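Local coordinates for putative hydrolase YdeN (Bacillus subtilis, PDB 1UXO), which is probably a serine hydrolase of the alpha/beta-hydrolase fold, a member of the RBBP9 family, at residues Leu39-Pro44 and Glu50-Thr55. The protein carries 2 engineered substitutions. Numbering follows the deposited sequence. Where two conformers were deposited one is given.
Sequences LNMPNP and EDWLDT
Asn40 meets Thr55 through its backbone, the carbonyl O lying 3.7 Å from Thr55 CG2, while its side-chain OD1 accepts a hydrogen bond from the backbone N of Ser17. Met41, a selenomethionine, lies across one face of the Trp52 indole at about a right angle. Its CB sits over the ring centre, 3.4 Å from the centroid of the five-membered ring in a CH-pi contact. With CG anti to the carbonyl carbon (chi1 -60°), the chain continues over the same face; a bend at chi2 brings SE obliquely to the five-membered ring, a Met-aromatic contact, and another at chi3 turns CE to Thr55 CG2. Pro42 holds the indole at its edge: Trp52 NE1 donates to Pro42 O at 3.0 Å, bent to 140° at the hydrogen, with the acceptor tilted 23° from the ring plane. CD of the proline ring comes within 3.2 Å of Thr55 OG1. In one of the two conformers deposited for Asn43, a water links ND2 to Asp51 OD2. A leucine in place of Trp52 would probably leave Pro42 O without this donor and Met41 without the flat surface it lies on. The loop leads from edge strand 35-39 of the parallel sheet back along helix 49-57, with Trp52 directed inward against Ala78 of helix 75-84, edge-to-face with Phe114, and about 8 Å, side chain to side chain, from the predicted catalytic Ser73.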
loop_
_atom_site.group_PDB
_atom_site.type_symbol
_atom_site.label_atom_id
_atom_site.label_comp_id
_atom_site.label_asym_id
_atom_site.label_seq_id
_atom_site.Cartn_x
_atom_site.Cartn_y
_atom_site.Cartn_z
ATOM N N LEU A 39 1.429 9.843 -4.214
ATOM C CA LEU A 39 2.823 10.184 -3.992
ATOM C C LEU A 39 3.688 9.481 -5.005
ATOM O O LEU A 39 3.642 8.228 -5.097
ATOM C CB LEU A 39 3.253 9.723 -2.609
ATOM C CG LEU A 39 2.519 10.374 -1.465
ATOM C CD1 LEU A 39 3.168 9.964 -0.144
ATOM C CD2 LEU A 39 2.490 11.869 -1.592
ATOM N N ASN A 40 4.600 10.200 -5.616
ATOM C CA ASN A 40 5.584 9.595 -6.479
ATOM C C ASN A 40 6.835 9.273 -5.694
ATOM O O ASN A 40 7.268 10.059 -4.830
ATOM C CB ASN A 40 5.929 10.520 -7.627
ATOM C CG ASN A 40 4.832 10.620 -8.632
ATOM O OD1 ASN A 40 4.510 9.611 -9.274
ATOM N ND2 ASN A 40 4.238 11.815 -8.790
HETATM N N MSE A 41 7.424 8.119 -5.998
HETATM C CA MSE A 41 8.695 7.718 -5.411
HETATM C C MSE A 41 9.857 7.968 -6.384
HETATM O O MSE A 41 9.672 7.923 -7.605
HETATM C CB MSE A 41 8.643 6.246 -5.023
HETATM C CG MSE A 41 7.564 5.936 -4.014
HETATM SE SE MSE A 41 7.975 6.567 -2.175
HETATM C CE MSE A 41 6.565 8.039 -2.039
ATOM N N PRO A 42 11.060 8.200 -5.868
ATOM C CA PRO A 42 12.216 8.416 -6.757
ATOM C C PRO A 42 12.661 7.164 -7.500
ATOM O O PRO A 42 12.637 6.074 -6.989
ATOM C CB PRO A 42 13.305 8.934 -5.820
ATOM C CG PRO A 42 12.888 8.580 -4.487
ATOM C CD PRO A 42 11.408 8.328 -4.455
ATOM N N ASN A 43 13.125 7.390 -8.720
ATOM C CA ASN A 43 13.748 6.381 -9.541
ATOM C C ASN A 43 12.934 5.092 -9.606
ATOM O O ASN A 43 13.403 4.062 -9.190
ATOM C CB ASN A 43 15.132 6.148 -8.986
ATOM C CG ASN A 43 16.116 7.304 -9.354
ATOM O OD1 ASN A 43 16.034 7.881 -10.432
ATOM N ND2 ASN A 43 16.913 7.739 -8.373
ATOM N N PRO A 44 11.694 5.149 -10.101
ATOM C CA PRO A 44 10.817 3.974 -10.087
ATOM C C PRO A 44 11.364 2.814 -10.953
ATOM O O PRO A 44 11.001 1.662 -10.726
ATOM C CB PRO A 44 9.477 4.534 -10.590
ATOM C CG PRO A 44 9.860 5.705 -11.416
ATOM C CD PRO A 44 11.025 6.320 -10.677
ATOM N N GLU A 50 16.097 3.086 0.813
ATOM C CA GLU A 50 16.418 4.294 1.593
ATOM C C GLU A 50 15.867 5.578 0.975
ATOM O O GLU A 50 15.407 6.414 1.676
ATOM C CB GLU A 50 17.927 4.419 1.915
ATOM C CG GLU A 50 18.377 3.296 2.822
ATOM C CD GLU A 50 17.581 3.158 4.134
ATOM O OE1 GLU A 50 17.296 4.215 4.794
ATOM O OE2 GLU A 50 17.243 1.982 4.486
ATOM N N ASP A 51 15.870 5.675 -0.348
ATOM C CA ASP A 51 15.346 6.863 -1.028
ATOM C C ASP A 51 13.814 6.895 -0.966
ATOM O O ASP A 51 13.253 7.928 -0.780
ATOM C CB ASP A 51 15.820 6.924 -2.460
ATOM C CG ASP A 51 17.346 7.044 -2.571
ATOM O OD1 ASP A 51 17.930 7.714 -1.693
ATOM O OD2 ASP A 51 18.041 6.485 -3.493
ATOM N N TRP A 52 13.154 5.739 -1.060
ATOM C CA TRP A 52 11.692 5.697 -0.931
ATOM C C TRP A 52 11.310 6.133 0.528
ATOM O O TRP A 52 10.357 6.953 0.726
ATOM C CB TRP A 52 11.137 4.315 -1.299
ATOM C CG TRP A 52 11.038 4.096 -2.762
ATOM C CD1 TRP A 52 11.906 4.533 -3.728
ATOM C CD2 TRP A 52 9.981 3.408 -3.457
ATOM N NE1 TRP A 52 11.457 4.155 -4.966
ATOM C CE2 TRP A 52 10.283 3.460 -4.832
ATOM C CE3 TRP A 52 8.805 2.740 -3.051
ATOM C CZ2 TRP A 52 9.449 2.912 -5.821
ATOM C CZ3 TRP A 52 7.979 2.216 -4.024
ATOM C CH2 TRP A 52 8.307 2.301 -5.403
ATOM N N LEU A 53 12.011 5.587 1.534
ATOM C CA LEU A 53 11.767 6.014 2.918
ATOM C C LEU A 53 12.014 7.510 3.161
ATOM O O LEU A 53 11.239 8.155 3.866
ATOM C CB LEU A 53 12.604 5.174 3.899
ATOM C CG LEU A 53 12.274 3.668 3.952
ATOM C CD1 LEU A 53 13.216 2.954 4.971
ATOM C CD2 LEU A 53 10.840 3.403 4.253
ATOM N N ASP A 54 13.070 8.048 2.579
ATOM C CA ASP A 54 13.354 9.511 2.670
ATOM C C ASP A 54 12.234 10.333 2.038
ATOM O O ASP A 54 11.819 11.322 2.603
ATOM C CB ASP A 54 14.682 9.890 1.997
ATOM C CG ASP A 54 15.890 9.441 2.777
ATOM O OD1 ASP A 54 15.799 9.150 3.980
ATOM O OD2 ASP A 54 17.002 9.330 2.234
ATOM N N THR A 55 11.678 9.894 0.896
ATOM C CA THR A 55 10.537 10.581 0.315
ATOM C C THR A 55 9.312 10.509 1.208
ATOM O O THR A 55 8.631 11.526 1.448
ATOM C CB THR A 55 10.262 10.032 -1.096
ATOM O OG1 THR A 55 11.390 10.244 -1.918
ATOM C CG2 THR A 55 9.198 10.777 -1.795
HETATM O O HOH W 1 16.996 6.437 -5.845
#